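Local coordinates for CREG-like beta-barrel domain-containing protein (Agrobacterium tumefaciens, PDB 3DNH), which is of unknown function but contains a beta-barrel domain of the pyridoxamine 5'-phosphate oxidase family, consistent with binding of a flavin such as FMN, at residues M83-A94 with P105-R115; L203-W214 with I224-L235. One frame throughout, in Å; residues are numbered along the deposited sequence.

The two contacts lie in different parts of the chain, on opposite sides of its centre, with their own centres 26 Å apart and their nearest atoms about 8 Å apart. Contact 1 joins neighbouring strands of the six-stranded antiparallel barrel and has one face turned to the second subunit. Contact 2 belongs to the C-terminal part, where helix 199-206 and the loop after it cover a three-stranded sheet. R40 provides a tie between them: it precedes strand 41-47, which pairs with S90 and T92 of contact 1, and its NH1 bonds to S228 O of contact 2. Contact 1 lies within the pyridoxamine 5'-phosphate oxidase family region.

Contact 1: M83-A94 with P105-R115; sequences METDARISVTLA and PRLTLVGRADR
P105 and R106 meet A94: A94 CB lies 3.6 Å from P105 O and beside R106 CG. L107 trades two backbone bonds with L93, the shorter from L93 N to L107 O (2.8 Å); both leucines suit an apolar face overlaid by V35. On the other face T108 OG1 sits 3.0 Å from T92 OG1; both hydroxyls, like that of S90, bond to T56 of the second subunit. With T108 OG1 beside the backbone N (chi1 -61°), CG2 swings anti to that N and reaches S90 OG. L109 returns to the apolar face, its CB 3.8 Å from V91 CG2, while V110 CG2 leans on S90. G111, in a hydrogen-bonded pair with I89, is extended beyond usual strand values (phi 180°), which glycine takes readily. The R112 guanidinium has one face over R88 CG, its plane 6° from that of the R88 guanidinium. R88 grips the D86 carboxylate side-on, NE to OD1 and NH1 to OD2, probably offsetting the nearby like charge; Y53 of the second subunit takes R88 in a cation-pi contact and packs on R112. A113 gives its N-H to A87 O, and its small methyl fits 3.7 Å from M83 SE (selenomethionine). R115 NH1 closes the run in a salt bridge to E84 OE2 (3.2 Å). The hairpin is thus two-sided: aliphatic side chains serve the hydrophobic core, while S90, T92, T108, V110, R88 and R112 face the second subunit.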
loop_
_atom_site.group_PDB
_atom_site.type_symbol
_atom_site.label_atom_id
_atom_site.label_comp_id
_atom_site.label_asym_id
_atom_site.label_seq_id
_atom_site.Cartn_x
_atom_site.Cartn_y
_atom_site.Cartn_z
HETATM N N MSE A 83 6.737 -4.091 -17.334
HETATM C CA MSE A 83 7.184 -2.766 -17.740
HETATM C C MSE A 83 8.103 -2.743 -18.982
HETATM O O MSE A 83 8.038 -1.802 -19.758
HETATM C CB MSE A 83 7.835 -2.040 -16.557
HETATM C CG MSE A 83 6.823 -1.608 -15.495
HETATM SE SE MSE A 83 7.588 -0.534 -14.046
HETATM C CE MSE A 83 8.621 -1.937 -13.082
ATOM N N GLU A 84 8.925 -3.780 -19.183
ATOM C CA GLU A 84 9.656 -3.950 -20.466
ATOM C C GLU A 84 8.666 -4.043 -21.621
ATOM O O GLU A 84 8.810 -3.368 -22.631
ATOM C CB GLU A 84 10.518 -5.228 -20.507
ATOM C CG GLU A 84 11.940 -5.140 -19.970
ATOM C CD GLU A 84 12.667 -3.811 -20.281
ATOM O OE1 GLU A 84 13.480 -3.770 -21.237
ATOM O OE2 GLU A 84 12.441 -2.808 -19.540
ATOM N N THR A 85 7.664 -4.898 -21.455
ATOM C CA THR A 85 6.670 -5.161 -22.496
ATOM C C THR A 85 5.719 -3.967 -22.776
ATOM O O THR A 85 5.355 -3.748 -23.927
ATOM C CB THR A 85 5.879 -6.467 -22.203
ATOM O OG1 THR A 85 5.178 -6.362 -20.961
ATOM C CG2 THR A 85 6.824 -7.679 -22.127
ATOM N N ASP A 86 5.362 -3.195 -21.735
ATOM C CA ASP A 86 4.375 -2.106 -21.815
ATOM C C ASP A 86 4.621 -1.158 -20.634
ATOM O O ASP A 86 4.487 -1.559 -19.457
ATOM C CB ASP A 86 2.959 -2.700 -21.739
ATOM C CG ASP A 86 1.844 -1.674 -21.971
ATOM O OD1 ASP A 86 1.977 -0.477 -21.635
ATOM O OD2 ASP A 86 0.788 -2.100 -22.485
ATOM N N ALA A 87 4.970 0.095 -20.939
ATOM C CA ALA A 87 5.410 1.032 -19.891
ATOM C C ALA A 87 4.271 1.721 -19.124
ATOM O O ALA A 87 4.543 2.464 -18.198
ATOM C CB ALA A 87 6.400 2.090 -20.473
ATOM N N ARG A 88 3.013 1.497 -19.506
ATOM C CA ARG A 88 1.872 2.108 -18.816
ATOM C C ARG A 88 1.732 1.536 -17.402
ATOM O O ARG A 88 1.618 0.306 -17.212
ATOM C CB ARG A 88 0.574 1.915 -19.599
ATOM C CG ARG A 88 0.592 2.625 -20.936
ATOM C CD ARG A 88 -0.699 2.396 -21.662
ATOM N NE ARG A 88 -0.827 1.020 -22.096
ATOM C CZ ARG A 88 -1.908 0.517 -22.688
ATOM N NH1 ARG A 88 -1.907 -0.746 -23.058
ATOM N NH2 ARG A 88 -2.984 1.268 -22.907
ATOM N N ILE A 89 1.800 2.426 -16.415
ATOM C CA ILE A 89 1.748 2.051 -14.984
ATOM C C ILE A 89 0.830 2.980 -14.205
ATOM O O ILE A 89 0.462 4.061 -14.693
ATOM C CB ILE A 89 3.163 2.057 -14.295
ATOM C CG1 ILE A 89 3.824 3.449 -14.248
ATOM C CG2 ILE A 89 4.109 1.050 -15.008
ATOM C CD1 ILE A 89 5.007 3.535 -13.185
ATOM N N SER A 90 0.464 2.557 -12.986
ATOM C CA SER A 90 -0.216 3.420 -12.035
ATOM C C SER A 90 0.431 3.235 -10.660
ATOM O O SER A 90 0.818 2.124 -10.310
ATOM C CB SER A 90 -1.714 3.092 -11.965
ATOM O OG SER A 90 -2.396 3.960 -11.059
ATOM N N VAL A 91 0.533 4.313 -9.874
ATOM C CA VAL A 91 1.008 4.193 -8.478
ATOM C C VAL A 91 0.025 4.869 -7.547
ATOM O O VAL A 91 -0.630 5.832 -7.948
ATOM C CB VAL A 91 2.431 4.807 -8.245
ATOM C CG1 VAL A 91 3.450 4.147 -9.113
ATOM C CG2 VAL A 91 2.430 6.324 -8.530
ATOM N N THR A 92 -0.124 4.325 -6.345
ATOM C CA THR A 92 -0.888 5.011 -5.319
ATOM C C THR A 92 0.031 5.226 -4.151
ATOM O O THR A 92 0.616 4.293 -3.625
ATOM C CB THR A 92 -2.177 4.296 -4.917
ATOM O OG1 THR A 92 -3.009 4.191 -6.082
ATOM C CG2 THR A 92 -2.964 5.084 -3.783
ATOM N N LEU A 93 0.160 6.496 -3.790
ATOM C CA LEU A 93 0.917 6.908 -2.648
ATOM C C LEU A 93 -0.021 7.256 -1.504
ATOM O O LEU A 93 -1.055 7.910 -1.705
ATOM C CB LEU A 93 1.778 8.091 -3.036
ATOM C CG LEU A 93 3.074 7.768 -3.775
ATOM C CD1 LEU A 93 2.805 7.148 -5.145
ATOM C CD2 LEU A 93 3.851 9.097 -3.970
ATOM N N ALA A 94 0.328 6.818 -0.292
ATOM C CA ALA A 94 -0.463 7.187 0.875
ATOM C C ALA A 94 0.424 7.205 2.123
ATOM O O ALA A 94 1.436 6.487 2.135
ATOM C CB ALA A 94 -1.621 6.231 1.044
ATOM N N PRO A 105 -5.536 10.099 2.973
ATOM C CA PRO A 105 -5.522 10.658 1.618
ATOM C C PRO A 105 -4.731 9.712 0.728
ATOM O O PRO A 105 -3.750 9.117 1.175
ATOM C CB PRO A 105 -4.776 11.983 1.779
ATOM C CG PRO A 105 -3.920 11.787 2.976
ATOM C CD PRO A 105 -4.762 10.930 3.906
ATOM N N ARG A 106 -5.180 9.524 -0.497
ATOM C CA ARG A 106 -4.566 8.571 -1.371
ATOM C C ARG A 106 -4.371 9.249 -2.714
ATOM O O ARG A 106 -5.337 9.715 -3.329
ATOM C CB ARG A 106 -5.436 7.325 -1.541
ATOM C CG ARG A 106 -5.308 6.326 -0.421
ATOM C CD ARG A 106 -6.507 6.270 0.433
ATOM N NE ARG A 106 -7.686 5.858 -0.302
ATOM C CZ ARG A 106 -8.919 6.228 0.001
ATOM N NH1 ARG A 106 -9.915 5.782 -0.737
ATOM N NH2 ARG A 106 -9.162 7.036 1.041
ATOM N N LEU A 107 -3.111 9.338 -3.119
ATOM C CA LEU A 107 -2.765 9.983 -4.362
ATOM C C LEU A 107 -2.479 8.941 -5.427
ATOM O O LEU A 107 -1.561 8.126 -5.269
ATOM C CB LEU A 107 -1.595 10.957 -4.140
ATOM C CG LEU A 107 -0.912 11.517 -5.375
ATOM C CD1 LEU A 107 -1.833 12.593 -5.992
ATOM C CD2 LEU A 107 0.425 12.092 -5.007
ATOM N N THR A 108 -3.299 8.932 -6.481
ATOM C CA THR A 108 -3.055 8.034 -7.607
ATOM C C THR A 108 -2.444 8.804 -8.779
ATOM O O THR A 108 -2.986 9.816 -9.207
ATOM C CB THR A 108 -4.341 7.265 -8.034
ATOM O OG1 THR A 108 -4.789 6.481 -6.931
ATOM C CG2 THR A 108 -4.040 6.326 -9.191
ATOM N N LEU A 109 -1.303 8.315 -9.275
ATOM C CA LEU A 109 -0.618 8.909 -10.416
ATOM C C LEU A 109 -0.534 7.862 -11.514
ATOM O O LEU A 109 -0.018 6.768 -11.296
ATOM C CB LEU A 109 0.781 9.408 -10.021
ATOM C CG LEU A 109 0.914 10.294 -8.759
ATOM C CD1 LEU A 109 2.386 10.464 -8.409
ATOM C CD2 LEU A 109 0.293 11.679 -9.002
ATOM N N VAL A 110 -1.087 8.199 -12.681
ATOM C CA VAL A 110 -1.098 7.311 -13.827
ATOM C C VAL A 110 -0.145 7.852 -14.885
ATOM O O VAL A 110 -0.177 9.033 -15.175
ATOM C CB VAL A 110 -2.532 7.140 -14.358
ATOM C CG1 VAL A 110 -2.556 6.286 -15.621
ATOM C CG2 VAL A 110 -3.429 6.575 -13.257
ATOM N N GLY A 111 0.695 6.995 -15.468
ATOM C CA GLY A 111 1.588 7.450 -16.554
ATOM C C GLY A 111 2.488 6.370 -17.107
ATOM O O GLY A 111 2.071 5.216 -17.222
ATOM N N ARG A 112 3.717 6.742 -17.477
ATOM C CA ARG A 112 4.684 5.771 -18.025
ATOM C C ARG A 112 5.913 5.606 -17.148
ATOM O O ARG A 112 6.361 6.551 -16.507
ATOM C CB ARG A 112 5.060 6.094 -19.479
ATOM C CG ARG A 112 3.915 5.840 -20.450
ATOM C CD ARG A 112 4.156 6.395 -21.839
ATOM N NE ARG A 112 2.955 6.134 -22.632
ATOM C CZ ARG A 112 2.661 4.972 -23.222
ATOM N NH1 ARG A 112 1.504 4.847 -23.866
ATOM N NH2 ARG A 112 3.507 3.940 -23.180
ATOM N N ALA A 113 6.395 4.362 -17.061
ATOM C CA ALA A 113 7.629 4.038 -16.377
ATOM C C ALA A 113 8.764 4.216 -17.366
ATOM O O ALA A 113 8.966 3.353 -18.250
ATOM C CB ALA A 113 7.586 2.609 -15.908
ATOM N N ASP A 114 9.497 5.321 -17.221
ATOM C CA ASP A 114 10.634 5.625 -18.047
ATOM C C ASP A 114 11.887 5.125 -17.336
ATOM O O ASP A 114 12.193 5.526 -16.210
ATOM C CB ASP A 114 10.766 7.141 -18.244
ATOM C CG ASP A 114 9.755 7.715 -19.216
ATOM O OD1 ASP A 114 9.381 7.028 -20.186
ATOM O OD2 ASP A 114 9.331 8.884 -19.034
ATOM N N ARG A 115 12.656 4.306 -18.020
ATOM C CA ARG A 115 13.922 3.871 -17.479
ATOM C C ARG A 115 14.926 5.035 -17.346
ATOM O O ARG A 115 15.160 5.799 -18.293
ATOM C CB ARG A 115 14.451 2.751 -18.362
ATOM C CG ARG A 115 15.383 1.854 -17.643
ATOM C CD ARG A 115 14.700 0.666 -16.987
ATOM N NE ARG A 115 15.772 -0.304 -16.895
ATOM C CZ ARG A 115 16.014 -1.242 -17.801
ATOM N NH1 ARG A 115 15.204 -1.402 -18.834
ATOM N NH2 ARG A 115 17.055 -2.040 -17.654
HETATM O O HOH W 1 9.672 0.668 -18.722
#

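Contact 2: L203-W214 with I224-L235; sequences LAVLAGAKTGRW and IDLASASDLARL
The W214 indole is held between S228 of 224-235 and A204 of its own segment. S228 CB stands over one face, 3.7 Å from the centroid of the six-membered ring and only 11° off the normal, a CH-pi contact. The methyl of A204 covers the opposite face, so a broad ring is sandwiched by small groups that can approach it closely. The edge of the ring points into the hairpin: CE3 meets L226 CB at 3.7 Å, and CZ3 meets A233 CB at 3.9 Å. The ring's rotation is fixed at its polar corner, where NE1 donates to K210 O (2.8 Å) nearly in the ring plane. D231 slants across the far rim, its CB against CH2 and its carboxylate turned 44° from the ring.

Beyond the tryptophan, L235, with CG anti to the backbone N (chi1 -176°), splays its two methyls: CD1 reaches L206 CB, and CD2 meets L203 CD2 at 3.7 Å, the two leucines crossing at about a right angle. Alanine suits the middle, since the methyls of A204, A207 and A209 all converge on A233 CB, with A209 CB at 4.0 Å. Two waters bridge A207 O to the backbone of R234. G208, at positive phi where a CB would jam against the preceding carbonyl O, forms a Schellman motif after the helix. In the hairpin turn, S228 OG accepts from D231 N, an ST motif. Together these features make a helix-on-sheet layer in which helix 199-206 and its following loop pack on one face of an antiparallel three-stranded meander.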
loop_
_atom_site.group_PDB
_atom_site.type_symbol
_atom_site.label_atom_id
_atom_site.label_comp_id
_atom_site.label_asym_id
_atom_site.label_seq_id
_atom_site.Cartn_x
_atom_site.Cartn_y
_atom_site.Cartn_z
ATOM N N LEU A 203 13.533 21.188 11.928
ATOM C CA LEU A 203 12.771 21.464 10.685
ATOM C C LEU A 203 11.650 20.459 10.497
ATOM O O LEU A 203 10.547 20.841 10.090
ATOM C CB LEU A 203 13.680 21.446 9.437
ATOM C CG LEU A 203 14.861 22.418 9.428
ATOM C CD1 LEU A 203 15.758 22.139 8.228
ATOM C CD2 LEU A 203 14.349 23.884 9.391
ATOM N N ALA A 204 11.923 19.186 10.812
ATOM C CA ALA A 204 10.899 18.160 10.693
ATOM C C ALA A 204 9.744 18.413 11.678
ATOM O O ALA A 204 8.569 18.250 11.325
ATOM C CB ALA A 204 11.485 16.805 10.877
ATOM N N VAL A 205 10.077 18.841 12.896
ATOM C CA VAL A 205 9.039 19.186 13.879
ATOM C C VAL A 205 8.198 20.381 13.404
ATOM O O VAL A 205 6.988 20.314 13.482
ATOM C CB VAL A 205 9.573 19.303 15.349
ATOM C CG1 VAL A 205 10.385 18.060 15.747
ATOM C CG2 VAL A 205 10.395 20.537 15.537
ATOM N N LEU A 206 8.836 21.435 12.868
ATOM C CA LEU A 206 8.128 22.548 12.171
ATOM C C LEU A 206 7.186 22.065 11.070
ATOM O O LEU A 206 6.130 22.649 10.835
ATOM C CB LEU A 206 9.117 23.522 11.512
ATOM C CG LEU A 206 9.672 24.824 12.106
ATOM C CD1 LEU A 206 11.064 24.675 12.562
ATOM C CD2 LEU A 206 9.633 25.887 10.992
ATOM N N ALA A 207 7.615 21.021 10.362
ATOM C CA ALA A 207 6.837 20.407 9.303
ATOM C C ALA A 207 5.617 19.605 9.804
ATOM O O ALA A 207 4.780 19.179 8.990
ATOM C CB ALA A 207 7.751 19.528 8.489
ATOM N N GLY A 208 5.546 19.385 11.119
ATOM C CA GLY A 208 4.479 18.642 11.778
ATOM C C GLY A 208 4.869 17.228 12.185
ATOM O O GLY A 208 4.016 16.460 12.588
ATOM N N ALA A 209 6.144 16.870 12.061
ATOM C CA ALA A 209 6.604 15.502 12.358
ATOM C C ALA A 209 7.104 15.299 13.805
ATOM O O ALA A 209 7.148 16.234 14.601
ATOM C CB ALA A 209 7.683 15.072 11.372
ATOM N N LYS A 210 7.459 14.059 14.137
ATOM C CA LYS A 210 7.963 13.736 15.474
ATOM C C LYS A 210 9.484 13.742 15.507
ATOM O O LYS A 210 10.129 13.278 14.575
ATOM C CB LYS A 210 7.447 12.370 15.940
ATOM C CG LYS A 210 6.222 12.406 16.879
ATOM C CD LYS A 210 4.894 12.124 16.176
ATOM C CE LYS A 210 4.700 10.627 15.812
ATOM N NZ LYS A 210 5.536 10.180 14.621
ATOM N N THR A 211 10.047 14.245 16.607
ATOM C CA THR A 211 11.502 14.256 16.813
ATOM C C THR A 211 12.130 12.880 16.520
ATOM O O THR A 211 11.451 11.834 16.525
ATOM C CB THR A 211 11.893 14.796 18.219
ATOM O OG1 THR A 211 13.315 15.017 18.281
ATOM C CG2 THR A 211 11.433 13.840 19.334
ATOM N N GLY A 212 13.419 12.895 16.211
ATOM C CA GLY A 212 14.064 11.685 15.729
ATOM C C GLY A 212 15.384 12.004 15.084
ATOM O O GLY A 212 15.888 13.125 15.205
ATOM N N ARG A 213 15.956 11.007 14.416
ATOM C CA ARG A 213 17.219 11.229 13.727
ATOM C C ARG A 213 16.863 11.547 12.288
ATOM O O ARG A 213 16.759 10.660 11.428
ATOM C CB ARG A 213 18.208 10.059 13.891
ATOM C CG ARG A 213 18.560 9.668 15.391
ATOM C CD ARG A 213 18.528 10.846 16.432
ATOM N NE ARG A 213 19.617 11.847 16.326
ATOM C CZ ARG A 213 19.459 13.172 16.170
ATOM N NH1 ARG A 213 18.245 13.713 16.075
ATOM N NH2 ARG A 213 20.533 13.977 16.115
ATOM N N TRP A 214 16.608 12.835 12.069
ATOM C CA TRP A 214 16.231 13.391 10.754
ATOM C C TRP A 214 17.415 13.866 9.920
ATOM O O TRP A 214 18.434 14.307 10.466
ATOM C CB TRP A 214 15.287 14.571 10.976
ATOM C CG TRP A 214 13.961 14.124 11.468
ATOM C CD1 TRP A 214 13.569 13.999 12.763
ATOM C CD2 TRP A 214 12.867 13.660 10.665
ATOM N NE1 TRP A 214 12.275 13.546 12.819
ATOM C CE2 TRP A 214 11.822 13.308 11.551
ATOM C CE3 TRP A 214 12.654 13.541 9.288
ATOM C CZ2 TRP A 214 10.578 12.827 11.097
ATOM C CZ3 TRP A 214 11.425 13.083 8.838
ATOM C CH2 TRP A 214 10.398 12.736 9.741
ATOM N N ILE A 224 11.444 21.874 1.750
ATOM C CA ILE A 224 12.543 21.015 2.130
ATOM C C ILE A 224 11.973 19.649 2.479
ATOM O O ILE A 224 11.032 19.549 3.301
ATOM C CB ILE A 224 13.308 21.572 3.413
ATOM C CG1 ILE A 224 13.843 23.006 3.197
ATOM C CG2 ILE A 224 14.455 20.542 3.833
ATOM C CD1 ILE A 224 14.282 23.766 4.526
ATOM N N ASP A 225 12.562 18.599 1.911
ATOM C CA ASP A 225 12.098 17.274 2.212
ATOM C C ASP A 225 13.043 16.760 3.233
ATOM O O ASP A 225 14.254 16.990 3.108
ATOM C CB ASP A 225 12.135 16.384 0.975
ATOM C CG ASP A 225 10.915 16.607 0.042
ATOM O OD1 ASP A 225 9.962 17.330 0.375
ATOM O OD2 ASP A 225 10.921 16.018 -1.027
ATOM N N LEU A 226 12.507 16.039 4.227
ATOM C CA LEU A 226 13.328 15.372 5.271
ATOM C C LEU A 226 12.963 13.915 5.447
ATOM O O LEU A 226 11.826 13.524 5.171
ATOM C CB LEU A 226 13.232 16.109 6.623
ATOM C CG LEU A 226 13.466 17.617 6.503
ATOM C CD1 LEU A 226 12.174 18.342 6.665
ATOM C CD2 LEU A 226 14.489 18.004 7.542
ATOM N N ALA A 227 13.939 13.107 5.880
ATOM C CA ALA A 227 13.700 11.724 6.224
ATOM C C ALA A 227 14.345 11.321 7.557
ATOM O O ALA A 227 15.407 11.845 7.964
ATOM C CB ALA A 227 14.142 10.757 5.064
ATOM N N SER A 228 13.650 10.416 8.246
ATOM C CA SER A 228 14.197 9.667 9.378
ATOM C C SER A 228 14.020 8.218 8.997
ATOM O O SER A 228 13.599 7.928 7.877
ATOM C CB SER A 228 13.438 9.972 10.652
ATOM O OG SER A 228 12.135 9.419 10.598
ATOM N N ALA A 229 14.347 7.303 9.910
ATOM C CA ALA A 229 14.177 5.881 9.658
ATOM C C ALA A 229 12.711 5.436 9.458
ATOM O O ALA A 229 12.427 4.673 8.538
ATOM C CB ALA A 229 14.823 5.072 10.757
ATOM N N SER A 230 11.796 5.898 10.320
ATOM C CA SER A 230 10.380 5.511 10.223
ATOM C C SER A 230 9.466 6.493 9.480
ATOM O O SER A 230 8.381 6.090 9.052
ATOM C CB SER A 230 9.795 5.188 11.604
ATOM O OG SER A 230 9.795 6.325 12.457
ATOM N N ASP A 231 9.904 7.748 9.294
ATOM C CA ASP A 231 9.035 8.794 8.741
ATOM C C ASP A 231 9.645 9.715 7.672
ATOM O O ASP A 231 10.851 9.780 7.485
ATOM C CB ASP A 231 8.463 9.637 9.882
ATOM C CG ASP A 231 7.022 10.093 9.624
ATOM O OD1 ASP A 231 6.435 10.665 10.575
ATOM O OD2 ASP A 231 6.463 9.878 8.500
ATOM N N LEU A 232 8.775 10.429 6.960
ATOM C CA LEU A 232 9.177 11.458 5.992
ATOM C C LEU A 232 8.426 12.734 6.362
ATOM O O LEU A 232 7.263 12.657 6.828
ATOM C CB LEU A 232 8.823 11.055 4.531
ATOM C CG LEU A 232 9.415 9.766 3.940
ATOM C CD1 LEU A 232 8.808 9.471 2.566
ATOM C CD2 LEU A 232 10.956 9.802 3.875
ATOM N N ALA A 233 9.069 13.877 6.120
ATOM C CA ALA A 233 8.466 15.194 6.345
ATOM C C ALA A 233 8.758 16.130 5.173
ATOM O O ALA A 233 9.754 15.930 4.409
ATOM C CB ALA A 233 8.982 15.821 7.666
ATOM N N ARG A 234 7.862 17.103 4.989
ATOM C CA ARG A 234 8.101 18.210 4.070
ATOM C C ARG A 234 7.756 19.530 4.752
ATOM O O ARG A 234 6.612 19.743 5.173
ATOM C CB ARG A 234 7.323 18.078 2.739
ATOM C CG ARG A 234 7.698 19.246 1.816
ATOM C CD ARG A 234 7.152 19.126 0.469
ATOM N NE ARG A 234 7.439 20.261 -0.414
ATOM C CZ ARG A 234 8.604 20.567 -1.008
ATOM N NH1 ARG A 234 9.727 19.857 -0.801
ATOM N NH2 ARG A 234 8.626 21.621 -1.846
ATOM N N LEU A 235 8.739 20.414 4.841
ATOM C CA LEU A 235 8.519 21.784 5.390
ATOM C C LEU A 235 8.281 22.727 4.220
ATOM O O LEU A 235 9.157 22.869 3.386
ATOM C CB LEU A 235 9.725 22.257 6.216
ATOM C CG LEU A 235 9.673 23.633 6.952
ATOM C CD1 LEU A 235 8.508 23.729 7.870
ATOM C CD2 LEU A 235 10.983 23.886 7.748
HETATM O O HOH W 2 5.406 16.777 6.915
HETATM O O HOH W 3 4.238 20.744 6.902
#